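Local coordinates for leucine-rich repeat protein (Bacteroides thetaiotaomicron, PDB 4ECN) that is of uncharacterised function but, as an extracellular leucine-rich repeat protein with two N-terminal DUF4458 domains, may take part in protein binding, at residues V47-G52 with K86-Y91; L78-G83 with L111-G116; H130-F135 with A208-A213. One frame throughout, in Å; residues are numbered along the deposited sequence.

Contact 1 of 3, residues V47-G52 with K86-Y91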
loop_
_atom_site.group_PDB
_atom_site.type_symbol
_atom_site.label_atom_id
_atom_site.label_comp_id
_atom_site.label_asym_id
_atom_site.label_seq_id
_atom_site.Cartn_x
_atom_site.Cartn_y
_atom_site.Cartn_z
ATOM N N VAL A 47 50.210 10.660 7.419
ATOM C CA VAL A 47 49.528 10.780 8.704
ATOM C C VAL A 47 48.576 9.571 8.839
ATOM O O VAL A 47 47.739 9.340 7.963
ATOM C CB VAL A 47 48.801 12.153 8.822
ATOM C CG1 VAL A 47 47.998 12.260 10.116
ATOM C CG2 VAL A 47 49.791 13.306 8.712
HETATM N N MSE A 48 48.730 8.798 9.920
HETATM C CA MSE A 48 47.918 7.603 10.180
HETATM C C MSE A 48 47.345 7.565 11.581
HETATM O O MSE A 48 47.836 8.267 12.466
HETATM C CB MSE A 48 48.761 6.335 10.002
HETATM C CG MSE A 48 49.087 5.980 8.575
HETATM SE SE MSE A 48 50.584 4.739 8.569
HETATM C CE MSE A 48 52.053 6.028 9.019
ATOM N N THR A 49 46.354 6.679 11.798
ATOM C CA THR A 49 45.727 6.434 13.099
ATOM C C THR A 49 45.590 4.918 13.327
ATOM O O THR A 49 45.030 4.216 12.483
ATOM C CB THR A 49 44.368 7.147 13.218
ATOM O OG1 THR A 49 43.533 6.750 12.133
ATOM C CG2 THR A 49 44.487 8.663 13.261
ATOM N N HIS A 50 46.128 4.424 14.456
ATOM C CA HIS A 50 46.067 3.012 14.854
ATOM C C HIS A 50 45.598 2.931 16.307
ATOM O O HIS A 50 46.401 3.116 17.234
ATOM C CB HIS A 50 47.427 2.296 14.646
ATOM C CG HIS A 50 47.489 0.869 15.136
ATOM N ND1 HIS A 50 46.687 -0.131 14.587
ATOM C CD2 HIS A 50 48.317 0.305 16.049
ATOM C CE1 HIS A 50 47.020 -1.248 15.217
ATOM N NE2 HIS A 50 48.001 -1.039 16.097
ATOM N N ASN A 51 44.274 2.675 16.485
ATOM C CA ASN A 51 43.562 2.561 17.765
ATOM C C ASN A 51 43.874 3.793 18.654
ATOM O O ASN A 51 44.536 3.681 19.694
ATOM C CB ASN A 51 43.896 1.235 18.490
ATOM C CG ASN A 51 43.389 -0.015 17.795
ATOM O OD1 ASN A 51 44.084 -0.638 16.980
ATOM N ND2 ASN A 51 42.183 -0.442 18.147
ATOM N N GLY A 52 43.436 4.961 18.176
ATOM C CA GLY A 52 43.598 6.246 18.849
ATOM C C GLY A 52 45.002 6.819 18.959
ATOM O O GLY A 52 45.225 7.722 19.773
ATOM N N LYS A 86 44.609 3.574 9.577
ATOM C CA LYS A 86 43.795 4.416 8.716
ATOM C C LYS A 86 44.605 5.654 8.378
ATOM O O LYS A 86 45.039 6.352 9.293
ATOM C CB LYS A 86 42.439 4.766 9.367
ATOM C CG LYS A 86 41.467 5.491 8.414
ATOM C CD LYS A 86 40.294 6.211 9.105
ATOM C CE LYS A 86 40.700 7.456 9.870
ATOM N NZ LYS A 86 39.527 8.134 10.477
ATOM N N ILE A 87 44.869 5.878 7.069
ATOM C CA ILE A 87 45.571 7.060 6.545
ATOM C C ILE A 87 44.614 8.247 6.667
ATOM O O ILE A 87 43.455 8.136 6.235
ATOM C CB ILE A 87 46.072 6.869 5.076
ATOM C CG1 ILE A 87 46.855 5.563 4.870
ATOM C CG2 ILE A 87 46.867 8.093 4.582
ATOM C CD1 ILE A 87 46.926 5.116 3.364
ATOM N N VAL A 88 45.078 9.358 7.274
ATOM C CA VAL A 88 44.259 10.567 7.439
ATOM C C VAL A 88 44.509 11.481 6.225
ATOM O O VAL A 88 43.568 12.035 5.643
ATOM C CB VAL A 88 44.516 11.297 8.784
ATOM C CG1 VAL A 88 43.450 12.363 9.033
ATOM C CG2 VAL A 88 44.540 10.314 9.943
ATOM N N GLY A 89 45.784 11.581 5.852
ATOM C CA GLY A 89 46.263 12.367 4.727
ATOM C C GLY A 89 47.766 12.291 4.629
ATOM O O GLY A 89 48.409 11.612 5.436
ATOM N N TYR A 90 48.334 12.982 3.637
ATOM C CA TYR A 90 49.773 12.977 3.418
ATOM C C TYR A 90 50.253 14.288 2.802
ATOM O O TYR A 90 49.490 14.987 2.133
ATOM C CB TYR A 90 50.192 11.792 2.518
ATOM C CG TYR A 90 49.612 11.806 1.116
ATOM C CD1 TYR A 90 50.262 12.469 0.073
ATOM C CD2 TYR A 90 48.456 11.091 0.812
ATOM C CE1 TYR A 90 49.738 12.470 -1.220
ATOM C CE2 TYR A 90 47.919 11.095 -0.475
ATOM C CZ TYR A 90 48.569 11.775 -1.489
ATOM O OH TYR A 90 48.045 11.759 -2.757
ATOM N N TYR A 91 51.541 14.596 3.010
ATOM C CA TYR A 91 52.181 15.783 2.455
ATOM C C TYR A 91 53.363 15.352 1.613
ATOM O O TYR A 91 54.092 14.453 2.024
ATOM C CB TYR A 91 52.638 16.794 3.552
ATOM C CG TYR A 91 51.655 17.095 4.673
ATOM C CD1 TYR A 91 51.635 16.326 5.836
ATOM C CD2 TYR A 91 50.825 18.213 4.620
ATOM C CE1 TYR A 91 50.756 16.613 6.885
ATOM C CE2 TYR A 91 49.949 18.517 5.669
ATOM C CZ TYR A 91 49.923 17.716 6.803
ATOM O OH TYR A 91 49.060 17.976 7.845
#

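Contact 2 of 3, residues L78-G83 with L111-G116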
loop_
_atom_site.group_PDB
_atom_site.type_symbol
_atom_site.label_atom_id
_atom_site.label_comp_id
_atom_site.label_asym_id
_atom_site.label_seq_id
_atom_site.Cartn_x
_atom_site.Cartn_y
_atom_site.Cartn_z
ATOM N N LEU A 78 58.632 1.129 5.506
ATOM C CA LEU A 78 58.264 1.674 6.804
ATOM C C LEU A 78 57.929 0.535 7.767
ATOM O O LEU A 78 56.928 -0.160 7.567
ATOM C CB LEU A 78 57.082 2.656 6.665
ATOM C CG LEU A 78 56.406 3.153 7.957
ATOM C CD1 LEU A 78 57.381 3.906 8.851
ATOM C CD2 LEU A 78 55.182 3.986 7.642
ATOM N N GLN A 79 58.753 0.353 8.812
ATOM C CA GLN A 79 58.481 -0.698 9.783
ATOM C C GLN A 79 57.402 -0.240 10.746
ATOM O O GLN A 79 57.544 0.802 11.387
ATOM C CB GLN A 79 59.742 -1.118 10.538
ATOM C CG GLN A 79 59.556 -2.401 11.349
ATOM C CD GLN A 79 60.836 -2.865 11.996
ATOM O OE1 GLN A 79 61.955 -2.467 11.623
ATOM N NE2 GLN A 79 60.701 -3.764 12.954
ATOM N N LEU A 80 56.311 -1.005 10.815
ATOM C CA LEU A 80 55.173 -0.749 11.687
ATOM C C LEU A 80 54.761 -2.006 12.379
ATOM O O LEU A 80 55.076 -3.084 11.889
ATOM C CB LEU A 80 53.981 -0.185 10.894
ATOM C CG LEU A 80 54.105 1.220 10.327
ATOM C CD1 LEU A 80 53.054 1.459 9.270
ATOM C CD2 LEU A 80 54.015 2.262 11.413
ATOM N N LEU A 81 54.035 -1.896 13.495
ATOM C CA LEU A 81 53.563 -3.082 14.184
ATOM C C LEU A 81 52.323 -3.595 13.462
ATOM O O LEU A 81 51.460 -2.806 13.071
ATOM C CB LEU A 81 53.300 -2.809 15.667
ATOM C CG LEU A 81 53.264 -4.066 16.555
ATOM C CD1 LEU A 81 54.152 -3.906 17.789
ATOM C CD2 LEU A 81 51.810 -4.522 16.861
ATOM N N ALA A 82 52.267 -4.919 13.252
ATOM C CA ALA A 82 51.192 -5.600 12.525
ATOM C C ALA A 82 49.807 -5.253 13.087
ATOM O O ALA A 82 49.549 -5.446 14.278
ATOM C CB ALA A 82 51.407 -7.106 12.566
ATOM N N GLY A 83 48.953 -4.726 12.213
ATOM C CA GLY A 83 47.586 -4.320 12.527
ATOM C C GLY A 83 46.985 -3.382 11.497
ATOM O O GLY A 83 47.660 -2.990 10.544
ATOM N N LEU A 111 44.786 0.499 5.540
ATOM C CA LEU A 111 45.888 -0.386 5.162
ATOM C C LEU A 111 46.233 -1.280 6.372
ATOM O O LEU A 111 46.257 -0.802 7.508
ATOM C CB LEU A 111 47.140 0.368 4.614
ATOM C CG LEU A 111 47.991 1.316 5.487
ATOM C CD1 LEU A 111 48.978 0.550 6.363
ATOM C CD2 LEU A 111 48.865 2.178 4.609
ATOM N N THR A 112 46.492 -2.569 6.131
ATOM C CA THR A 112 46.802 -3.496 7.219
ATOM C C THR A 112 48.218 -4.039 7.042
ATOM O O THR A 112 48.519 -4.640 6.016
ATOM C CB THR A 112 45.754 -4.626 7.276
ATOM O OG1 THR A 112 44.433 -4.063 7.206
ATOM C CG2 THR A 112 45.890 -5.485 8.513
ATOM N N VAL A 113 49.084 -3.795 8.047
ATOM C CA VAL A 113 50.465 -4.276 8.120
ATOM C C VAL A 113 50.405 -5.730 8.568
ATOM O O VAL A 113 49.571 -6.062 9.411
ATOM C CB VAL A 113 51.336 -3.398 9.053
ATOM C CG1 VAL A 113 52.795 -3.829 9.025
ATOM C CG2 VAL A 113 51.225 -1.928 8.687
ATOM N N VAL A 114 51.232 -6.607 7.973
ATOM C CA VAL A 114 51.234 -8.044 8.299
ATOM C C VAL A 114 52.602 -8.438 8.866
ATOM O O VAL A 114 53.634 -7.954 8.391
ATOM C CB VAL A 114 50.859 -8.907 7.069
ATOM C CG1 VAL A 114 50.971 -10.399 7.370
ATOM C CG2 VAL A 114 49.459 -8.561 6.564
ATOM N N SER A 115 52.594 -9.328 9.879
ATOM C CA SER A 115 53.799 -9.821 10.546
ATOM C C SER A 115 54.731 -10.463 9.509
ATOM O O SER A 115 54.333 -11.426 8.837
ATOM C CB SER A 115 53.432 -10.808 11.657
ATOM O OG SER A 115 54.516 -11.031 12.546
ATOM N N GLY A 116 55.911 -9.848 9.334
ATOM C CA GLY A 116 56.937 -10.260 8.379
ATOM C C GLY A 116 56.546 -10.085 6.919
ATOM O O GLY A 116 57.104 -10.746 6.036
#

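Contact 3 of 3, residues H130-F135 with A208-A213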
loop_
_atom_site.group_PDB
_atom_site.type_symbol
_atom_site.label_atom_id
_atom_site.label_comp_id
_atom_site.label_asym_id
_atom_site.label_seq_id
_atom_site.Cartn_x
_atom_site.Cartn_y
_atom_site.Cartn_z
ATOM N N HIS A 130 43.424 20.641 -2.133
ATOM C CA HIS A 130 43.103 20.626 -0.715
ATOM C C HIS A 130 44.090 21.436 0.074
ATOM O O HIS A 130 45.235 21.616 -0.347
ATOM C CB HIS A 130 43.102 19.182 -0.190
ATOM C CG HIS A 130 41.898 18.381 -0.572
ATOM N ND1 HIS A 130 41.667 18.004 -1.885
ATOM C CD2 HIS A 130 40.924 17.858 0.210
ATOM C CE1 HIS A 130 40.543 17.301 -1.867
ATOM N NE2 HIS A 130 40.062 17.178 -0.627
ATOM N N GLY A 131 43.630 21.907 1.220
ATOM C CA GLY A 131 44.405 22.604 2.235
ATOM C C GLY A 131 44.159 21.876 3.542
ATOM O O GLY A 131 43.475 20.842 3.536
ATOM N N THR A 132 44.708 22.376 4.674
ATOM C CA THR A 132 44.493 21.720 5.976
ATOM C C THR A 132 43.912 22.744 6.982
ATOM O O THR A 132 44.031 23.949 6.770
ATOM C CB THR A 132 45.756 21.025 6.504
ATOM O OG1 THR A 132 46.844 21.942 6.526
ATOM C CG2 THR A 132 46.127 19.792 5.676
ATOM N N VAL A 133 43.216 22.255 8.031
ATOM C CA VAL A 133 42.509 23.105 8.999
ATOM C C VAL A 133 42.623 22.565 10.423
ATOM O O VAL A 133 42.639 21.354 10.636
ATOM C CB VAL A 133 40.999 23.225 8.594
ATOM C CG1 VAL A 133 40.099 23.602 9.766
ATOM C CG2 VAL A 133 40.814 24.222 7.459
ATOM N N THR A 134 42.641 23.493 11.393
ATOM C CA THR A 134 42.580 23.234 12.829
ATOM C C THR A 134 41.440 24.059 13.379
ATOM O O THR A 134 41.189 25.166 12.892
ATOM C CB THR A 134 43.898 23.514 13.554
ATOM O OG1 THR A 134 44.285 24.870 13.300
ATOM C CG2 THR A 134 44.996 22.543 13.177
ATOM N N PHE A 135 40.753 23.534 14.390
ATOM C CA PHE A 135 39.610 24.217 14.984
ATOM C C PHE A 135 39.952 24.787 16.350
ATOM O O PHE A 135 40.881 24.323 17.022
ATOM C CB PHE A 135 38.417 23.250 15.088
ATOM C CG PHE A 135 37.991 22.773 13.722
ATOM C CD1 PHE A 135 37.101 23.518 12.956
ATOM C CD2 PHE A 135 38.558 21.638 13.156
ATOM C CE1 PHE A 135 36.758 23.112 11.670
ATOM C CE2 PHE A 135 38.205 21.231 11.870
ATOM C CZ PHE A 135 37.301 21.960 11.146
ATOM N N ALA A 208 45.359 18.337 12.310
ATOM C CA ALA A 208 44.780 19.011 11.147
ATOM C C ALA A 208 43.953 18.054 10.315
ATOM O O ALA A 208 44.215 16.847 10.324
ATOM C CB ALA A 208 45.873 19.615 10.289
ATOM N N VAL A 209 42.951 18.585 9.592
ATOM C CA VAL A 209 42.102 17.786 8.718
ATOM C C VAL A 209 42.320 18.286 7.302
ATOM O O VAL A 209 42.837 19.375 7.143
ATOM C CB VAL A 209 40.610 17.794 9.141
ATOM C CG1 VAL A 209 40.455 17.317 10.577
ATOM C CG2 VAL A 209 39.956 19.160 8.951
ATOM N N TRP A 210 41.989 17.480 6.286
ATOM C CA TRP A 210 42.155 17.856 4.879
ATOM C C TRP A 210 40.822 18.218 4.273
ATOM O O TRP A 210 39.983 17.333 4.068
ATOM C CB TRP A 210 42.816 16.732 4.045
ATOM C CG TRP A 210 44.299 16.615 4.210
ATOM C CD1 TRP A 210 45.259 17.089 3.365
ATOM C CD2 TRP A 210 44.990 15.974 5.286
ATOM N NE1 TRP A 210 46.510 16.816 3.871
ATOM C CE2 TRP A 210 46.374 16.132 5.049
ATOM C CE3 TRP A 210 44.573 15.297 6.448
ATOM C CZ2 TRP A 210 47.344 15.627 5.923
ATOM C CZ3 TRP A 210 45.536 14.811 7.322
ATOM C CH2 TRP A 210 46.904 14.972 7.056
ATOM N N LEU A 211 40.628 19.516 3.970
ATOM C CA LEU A 211 39.419 20.031 3.319
ATOM C C LEU A 211 39.718 20.561 1.923
ATOM O O LEU A 211 40.760 21.183 1.741
ATOM C CB LEU A 211 38.772 21.160 4.142
ATOM C CG LEU A 211 38.124 20.833 5.472
ATOM C CD1 LEU A 211 37.641 22.095 6.120
ATOM C CD2 LEU A 211 36.952 19.872 5.316
ATOM N N PRO A 212 38.820 20.425 0.926
ATOM C CA PRO A 212 39.102 21.078 -0.376
ATOM C C PRO A 212 39.179 22.609 -0.207
ATOM O O PRO A 212 38.510 23.163 0.675
ATOM C CB PRO A 212 37.916 20.660 -1.264
ATOM C CG PRO A 212 37.210 19.564 -0.531
ATOM C CD PRO A 212 37.511 19.733 0.926
ATOM N N ALA A 213 40.016 23.294 -1.004
ATOM C CA ALA A 213 40.115 24.750 -0.918
ATOM C C ALA A 213 38.756 25.385 -1.200
ATOM O O ALA A 213 38.043 24.979 -2.121
ATOM C CB ALA A 213 41.162 25.276 -1.881
#

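Contact 1 of 3, residues V47-G52 with K86-Y91
Val47 and Thr49 hold residues 86-91 through backbone bonds. Val47 N gives a bond to Gly89 O at 2.8 Å. Val47 O takes one from Val88 N at 2.7 Å. Thr49 and Lys86 bond in both directions. Lys86 O is gripped twice by Thr49: Thr49 N lies 2.8 Å from Lys86 O, and Thr49 OG1 adds a longer bond of 3.2 Å. A chi1 of 55° places OG1 between the backbone N and the carbonyl carbon, which brings it beside Lys86 O. Thr49 CG2 then meets Val88 CG2 at 3.7 Å, the two side chains crossing at about a right angle. Val47 splits its branches. Val47 CG1 meets Val88 CB at 3.9 Å. Val47 CG2 comes obliquely to the Tyr91 ring, 3.9 Å from CE1.

A beta bulge interrupts the antiparallel ladder. Val47 pairs with Gly89, but Met48 already pairs with Ile87, so Val88 is the extra residue, and it is this residue that bonds to Val47 O. Its psi of -43° departs from extended strand values, and its side chain is directed toward strand 43-49. The ladder belongs to the mixed sheet of the first DUF4458 domain, a family of the transthyretin clan.

Met48, a selenomethionine, and Ile87 face the other way, into buried surroundings. Ile87 packs there on Lys121 and Leu123 of strand 118-124. On the Val47 and Thr49 face, strand 54-63 supplies Ser56 and Thr54. Just past the paired residues, His50 ND1 bonds to Thr84 O and its ring stacks on Tyr85.

Contact 2 of 3, residues L78-G83 with L111-G116
Gly83 and Val113 face each other where the two segments meet briefly, their touching parts running 101° apart, and only two backbone bonds join them across the contact. Val113 N gives the firmer one to Gly83 O at 3.0 Å, and lies 31° out of the carbonyl plane. The return bond from Gly83 N to Val113 O is weak, at 3.2 Å.

Val113 carries most of the side-chain packing. Val113 CG1, set anti to the backbone N by a chi1 of -175°, reaches Leu80 O at 3.7 Å. The other branch, Val113 CG2, meets Leu80 CD1 at 3.9 Å, and the two side chains cross at about a right angle. Ala82 adds a smaller patch, with its CB 3.7 Å from Ser115 N. On the other flank, Thr112 lays its CG2 methyl 3.7 Å from Gly83 O.

Val113 is buried and also packs on Val13 and Tyr85. Leu81 turns away into an exposed position, yet its carbonyl O is bonded by Tyr85 OH. The contact thus sits where strand 73-81 gives way to strand 83-93, with strand 10-18 beside the former and strand 110-113 beside the latter.

Contact 3 of 3, residues H130-F135 with A208-A213
Val133 and Val209 pair across an antiparallel ladder that Gly131 and Leu211 continue, each pair joined by two backbone bonds. The straightest runs from Gly131 N to Leu211 O at 3.0 Å, with an angle of 171° at the hydrogen.

Val133, Leu211 and Phe135 are buried in the core. Val133 CG2 meets Leu211 CD1 at 4.0 Å. Val209 CG2 approaches the edge of the Phe135 ring, 4.0 Å from CE2. Leu173 and Met176 of strand 170-179 and Val162 of strand 157-164 close in and make this the buried side of the second DUF4458 domain's sheet.

By contrast, the end where Ala208 meets Thr134 is partly exposed. Between them and His130, Thr132 is buried, and its CG2 sits over the five-membered ring of Trp210 in a CH-pi contact, 3.6 Å from the centroid. With chi1 at 53°, Thr132 CG2 stands anti to its carbonyl carbon, on the side of the indole. Tyr91 of the first domain also meets Trp210. At the end of the ladder, Pro212 CA lies over one face of the His130 ring, 3.9 Å from its centroid, while His130 ND1 bonds to Val128 O.

Backbone bonds therefore supply the polar pairing between these strands, and the side chains add dispersion and CH-pi contacts, without a salt bridge.

In the fold
Contacts 1 and 2 belong to one sheet of the first DUF4458 domain, with centres 14 Å apart. They share apolar packing: Ile87 CD1 lies 3.7 Å from Leu111 CD2, and Met48 CE 4.0 Å from Leu78 CD2. Contact 3 is in the second DUF4458 domain, its centre also 14 Å from that of contact 1. There the domains meet through Trp210, whose CZ2 lies 3.4 Å from Tyr91 CZ, the ring planes at about 45°. Its six-membered ring also lies against Gly89. Contacts 2 and 3 do not touch; their nearest atoms are about 13 Å apart. The sodium ion, bound by Gln314 and Val317, belongs to none of these contacts.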